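Local coordinates for aryl acylamidase (PDB 4YJ6), which probably hydrolyses the amide bond of aryl acylamides, as a member of the amidase signature family of hydrolases, at residues T230-H242 with L252-Q264. Numbering follows the deposited sequence.
Sequences TVRDAALAMNVLH and LRVKLDFTSALAQ
Asn-239 in the last turn of helix 231-241 and His-242 just past its end hydrogen-bond to the chain that runs back alongside. The Asn-239 amide is used at both ends: OD1 accepts from the backbone N of Phe-258 at 2.8 Å, and ND2 gives a nearly straight bond to OD1 of Asp-257. That carboxylate oxygen carries three donors, because Thr-259 brings its backbone N, closing an Asx turn, and its OG1, which arrives on the syn side. A chi1 of 172° swings the Asp-257 carboxylate round to the Asn-239 amide, though its CB points away from the helix. His-242 is held at both nitrogens: ND1 donates to Met-238 O in the helix's last turn, while NE2 accepts from Leu-256 N at 3.0 Å, the donor lying 27° out of the ring plane. Cutting His-242 back to an alanine would probably leave Leu-256 N without this acceptor and uncover Phe-258 CE1, and the tie from ND1 to Met-238 O would go as well.

The apolar packing centres on Phe-258. Met-238, a selenomethionine here, sets CB 3.5 Å from the ring centroid, almost on the normal, then bends so that CE reaches CZ. Phe-258 CE1 sits over one face of the His-242 imidazole, offset toward its rim, with the planes 58° apart. Ala-235 CB meets Phe-258 CB at 3.8 Å. Farther along, Leu-262 crosses Arg-232 at about a right angle, CD2 resting 3.8 Å from Val-231 CG1, and Leu-236 CD2 touches Thr-259 CG2.

Phe-200 of strand 198-201 and Ile-471 of helix 467-480 also touch Phe-258. This is a helix-loop return: the chain after helix 231-241 runs back antiparallel along it, pinned by side-chain-to-backbone bonds and an Asx turn, before entering strand 270-273 of the amidase fold's mixed sheet.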
loop_
_atom_site.group_PDB
_atom_site.type_symbol
_atom_site.label_atom_id
_atom_site.label_comp_id
_atom_site.label_asym_id
_atom_site.label_seq_id
_atom_site.Cartn_x
_atom_site.Cartn_y
_atom_site.Cartn_z
ATOM N N THR A 230 6.190 -0.489 12.439
ATOM C CA THR A 230 7.401 0.285 12.747
ATOM C C THR A 230 8.180 0.606 11.492
ATOM O O THR A 230 8.134 -0.130 10.506
ATOM C CB THR A 230 8.383 -0.462 13.669
ATOM O OG1 THR A 230 9.018 -1.551 12.946
ATOM C CG2 THR A 230 7.656 -1.020 14.882
ATOM N N VAL A 231 8.935 1.693 11.557
ATOM C CA VAL A 231 9.748 2.082 10.422
ATOM C C VAL A 231 10.885 1.087 10.242
ATOM O O VAL A 231 11.216 0.742 9.109
ATOM C CB VAL A 231 10.266 3.532 10.573
ATOM C CG1 VAL A 231 11.182 3.900 9.392
ATOM C CG2 VAL A 231 9.041 4.485 10.669
ATOM N N ARG A 232 11.448 0.576 11.347
ATOM C CA ARG A 232 12.517 -0.417 11.264
ATOM C C ARG A 232 12.028 -1.660 10.487
ATOM O O ARG A 232 12.754 -2.204 9.663
ATOM C CB ARG A 232 12.976 -0.860 12.679
ATOM C CG ARG A 232 14.005 -2.035 12.658
ATOM C CD ARG A 232 14.519 -2.361 14.078
ATOM N NE ARG A 232 15.261 -1.189 14.563
ATOM C CZ ARG A 232 15.012 -0.493 15.689
ATOM N NH1 ARG A 232 14.048 -0.859 16.561
ATOM N NH2 ARG A 232 15.760 0.584 15.966
ATOM N N ASP A 233 10.812 -2.120 10.738
ATOM C CA ASP A 233 10.353 -3.321 10.031
ATOM C C ASP A 233 10.223 -3.016 8.545
ATOM O O ASP A 233 10.404 -3.901 7.699
ATOM C CB ASP A 233 9.006 -3.823 10.535
ATOM C CG ASP A 233 9.131 -4.662 11.820
ATOM O OD1 ASP A 233 10.267 -4.937 12.263
ATOM O OD2 ASP A 233 8.076 -5.040 12.340
ATOM N N ALA A 234 9.833 -1.801 8.214
ATOM C CA ALA A 234 9.706 -1.455 6.795
ATOM C C ALA A 234 11.080 -1.419 6.152
ATOM O O ALA A 234 11.270 -1.852 5.022
ATOM C CB ALA A 234 9.002 -0.074 6.649
ATOM N N ALA A 235 12.073 -0.909 6.881
ATOM C CA ALA A 235 13.430 -0.901 6.340
ATOM C C ALA A 235 13.942 -2.319 6.148
ATOM O O ALA A 235 14.615 -2.605 5.152
ATOM C CB ALA A 235 14.363 -0.134 7.253
ATOM N N LEU A 236 13.643 -3.214 7.091
ATOM C CA LEU A 236 14.065 -4.612 6.931
ATOM C C LEU A 236 13.388 -5.229 5.666
ATOM O O LEU A 236 14.052 -5.910 4.854
ATOM C CB LEU A 236 13.733 -5.435 8.181
ATOM C CG LEU A 236 14.573 -5.057 9.412
ATOM C CD1 LEU A 236 14.045 -5.820 10.617
ATOM C CD2 LEU A 236 16.121 -5.287 9.265
ATOM N N ALA A 237 12.077 -5.019 5.521
ATOM C CA ALA A 237 11.354 -5.523 4.363
ATOM C C ALA A 237 11.903 -4.901 3.061
ATOM O O ALA A 237 12.036 -5.587 2.042
ATOM C CB ALA A 237 9.869 -5.262 4.472
HETATM N N MSE A 238 12.230 -3.621 3.094
HETATM C CA MSE A 238 12.761 -2.983 1.893
HETATM C C MSE A 238 14.131 -3.519 1.539
HETATM O O MSE A 238 14.470 -3.594 0.375
HETATM C CB MSE A 238 12.849 -1.454 2.091
HETATM C CG MSE A 238 11.490 -0.794 2.043
HETATM SE SE MSE A 238 10.588 -1.165 0.367
HETATM C CE MSE A 238 11.892 -0.494 -0.941
ATOM N N ASN A 239 14.941 -3.884 2.527
ATOM C CA ASN A 239 16.220 -4.512 2.206
ATOM C C ASN A 239 16.044 -5.805 1.419
ATOM O O ASN A 239 16.883 -6.131 0.595
ATOM C CB ASN A 239 17.033 -4.775 3.479
ATOM C CG ASN A 239 17.861 -3.571 3.882
ATOM O OD1 ASN A 239 17.938 -2.586 3.147
ATOM N ND2 ASN A 239 18.536 -3.677 5.009
ATOM N N VAL A 240 14.950 -6.512 1.675
ATOM C CA VAL A 240 14.629 -7.702 0.911
ATOM C C VAL A 240 14.005 -7.367 -0.445
ATOM O O VAL A 240 14.358 -7.969 -1.444
ATOM C CB VAL A 240 13.679 -8.618 1.733
ATOM C CG1 VAL A 240 13.068 -9.813 0.858
ATOM C CG2 VAL A 240 14.449 -9.197 2.930
ATOM N N LEU A 241 13.081 -6.414 -0.465
ATOM C CA LEU A 241 12.247 -6.184 -1.655
ATOM C C LEU A 241 12.994 -5.451 -2.740
ATOM O O LEU A 241 12.778 -5.727 -3.926
ATOM C CB LEU A 241 11.000 -5.349 -1.281
ATOM C CG LEU A 241 9.950 -6.148 -0.463
ATOM C CD1 LEU A 241 8.888 -5.191 0.078
ATOM C CD2 LEU A 241 9.297 -7.259 -1.326
ATOM N N HIS A 242 13.837 -4.485 -2.385
ATOM C CA HIS A 242 14.457 -3.657 -3.434
ATOM C C HIS A 242 15.527 -4.447 -4.190
ATOM O O HIS A 242 16.042 -5.474 -3.704
ATOM C CB HIS A 242 15.034 -2.345 -2.869
ATOM C CG HIS A 242 16.450 -2.462 -2.397
ATOM N ND1 HIS A 242 16.782 -3.086 -1.213
ATOM C CD2 HIS A 242 17.610 -2.005 -2.928
ATOM C CE1 HIS A 242 18.097 -3.035 -1.046
ATOM N NE2 HIS A 242 18.618 -2.381 -2.069
ATOM N N LEU A 252 16.336 0.036 -11.142
ATOM C CA LEU A 252 17.590 0.683 -10.795
ATOM C C LEU A 252 18.644 -0.331 -10.382
ATOM O O LEU A 252 18.377 -1.210 -9.579
ATOM C CB LEU A 252 17.343 1.595 -9.571
ATOM C CG LEU A 252 16.231 2.609 -9.814
ATOM C CD1 LEU A 252 15.933 3.364 -8.505
ATOM C CD2 LEU A 252 16.586 3.625 -10.903
ATOM N N ARG A 253 19.851 -0.218 -10.922
ATOM C CA ARG A 253 20.873 -1.194 -10.583
ATOM C C ARG A 253 21.696 -0.647 -9.416
ATOM O O ARG A 253 22.867 -0.276 -9.561
ATOM C CB ARG A 253 21.734 -1.512 -11.801
ATOM C CG ARG A 253 22.488 -2.822 -11.536
ATOM C CD ARG A 253 23.609 -2.864 -12.374
ATOM N NE ARG A 253 23.311 -3.522 -13.610
ATOM C CZ ARG A 253 23.528 -4.825 -13.865
ATOM N NH1 ARG A 253 23.963 -5.641 -12.950
ATOM N NH2 ARG A 253 23.253 -5.305 -15.068
ATOM N N VAL A 254 21.046 -0.540 -8.259
ATOM C CA VAL A 254 21.726 -0.039 -7.068
ATOM C C VAL A 254 21.293 -0.838 -5.855
ATOM O O VAL A 254 20.180 -1.358 -5.816
ATOM C CB VAL A 254 21.657 1.547 -6.858
ATOM C CG1 VAL A 254 21.124 2.322 -8.075
ATOM C CG2 VAL A 254 21.082 1.983 -5.511
ATOM N N LYS A 255 22.223 -0.957 -4.905
ATOM C CA LYS A 255 21.993 -1.696 -3.677
ATOM C C LYS A 255 22.086 -0.716 -2.519
ATOM O O LYS A 255 23.046 0.065 -2.440
ATOM C CB LYS A 255 23.035 -2.793 -3.491
ATOM C CG LYS A 255 23.072 -3.752 -4.660
ATOM C CD LYS A 255 24.087 -4.858 -4.442
ATOM C CE LYS A 255 24.025 -5.861 -5.584
ATOM N NZ LYS A 255 24.998 -6.976 -5.362
ATOM N N LEU A 256 21.078 -0.756 -1.651
ATOM C CA LEU A 256 21.025 0.153 -0.485
ATOM C C LEU A 256 20.867 -0.655 0.788
ATOM O O LEU A 256 20.410 -1.795 0.767
ATOM C CB LEU A 256 19.800 1.065 -0.588
ATOM C CG LEU A 256 19.749 1.996 -1.788
ATOM C CD1 LEU A 256 18.406 2.755 -1.785
ATOM C CD2 LEU A 256 20.936 2.974 -1.737
ATOM N N ASP A 257 21.221 -0.050 1.919
ATOM C CA ASP A 257 20.856 -0.626 3.195
ATOM C C ASP A 257 19.885 0.358 3.849
ATOM O O ASP A 257 20.275 1.388 4.379
ATOM C CB ASP A 257 22.095 -0.868 4.076
ATOM C CG ASP A 257 21.745 -1.294 5.480
ATOM O OD1 ASP A 257 20.572 -1.584 5.748
ATOM O OD2 ASP A 257 22.671 -1.335 6.343
ATOM N N PHE A 258 18.605 0.028 3.793
ATOM C CA PHE A 258 17.576 0.920 4.308
ATOM C C PHE A 258 17.719 1.125 5.818
ATOM O O PHE A 258 17.289 2.150 6.353
ATOM C CB PHE A 258 16.196 0.312 3.989
ATOM C CG PHE A 258 15.745 0.580 2.572
ATOM C CD1 PHE A 258 16.343 -0.078 1.489
ATOM C CD2 PHE A 258 14.735 1.508 2.330
ATOM C CE1 PHE A 258 15.921 0.191 0.163
ATOM C CE2 PHE A 258 14.277 1.767 1.024
ATOM C CZ PHE A 258 14.896 1.110 -0.067
ATOM N N THR A 259 18.276 0.138 6.522
ATOM C CA THR A 259 18.389 0.295 7.983
ATOM C C THR A 259 19.423 1.350 8.358
ATOM O O THR A 259 19.426 1.851 9.485
ATOM C CB THR A 259 18.719 -1.052 8.714
ATOM O OG1 THR A 259 20.043 -1.469 8.388
ATOM C CG2 THR A 259 17.718 -2.140 8.336
ATOM N N SER A 260 20.307 1.688 7.426
ATOM C CA SER A 260 21.364 2.645 7.708
ATOM C C SER A 260 20.806 4.052 7.942
ATOM O O SER A 260 21.472 4.895 8.544
ATOM C CB SER A 260 22.422 2.677 6.600
ATOM O OG SER A 260 21.925 3.301 5.412
ATOM N N ALA A 261 19.597 4.297 7.471
ATOM C CA ALA A 261 18.969 5.617 7.583
ATOM C C ALA A 261 18.160 5.796 8.870
ATOM O O ALA A 261 17.762 6.925 9.209
ATOM C CB ALA A 261 18.051 5.827 6.390
ATOM N N LEU A 262 17.910 4.713 9.600
ATOM C CA LEU A 262 17.010 4.791 10.764
ATOM C C LEU A 262 17.494 5.786 11.817
ATOM O O LEU A 262 16.686 6.500 12.392
ATOM C CB LEU A 262 16.826 3.429 11.451
ATOM C CG LEU A 262 16.107 2.390 10.575
ATOM C CD1 LEU A 262 16.274 0.984 11.165
ATOM C CD2 LEU A 262 14.635 2.776 10.329
ATOM N N ALA A 263 18.796 5.845 12.049
ATOM C CA ALA A 263 19.326 6.724 13.105
ATOM C C ALA A 263 19.842 8.066 12.604
ATOM O O ALA A 263 20.451 8.830 13.367
ATOM C CB ALA A 263 20.450 5.998 13.868
ATOM N N GLN A 264 19.607 8.381 11.340
ATOM C CA GLN A 264 20.246 9.518 10.717
ATOM C C GLN A 264 19.723 10.873 11.221
ATOM O O GLN A 264 20.471 11.846 11.262
ATOM C CB GLN A 264 19.985 9.417 9.235
ATOM C CG GLN A 264 20.711 10.394 8.426
ATOM C CD GLN A 264 20.733 9.942 6.990
ATOM O OE1 GLN A 264 20.284 10.668 6.108
ATOM N NE2 GLN A 264 21.239 8.712 6.740
#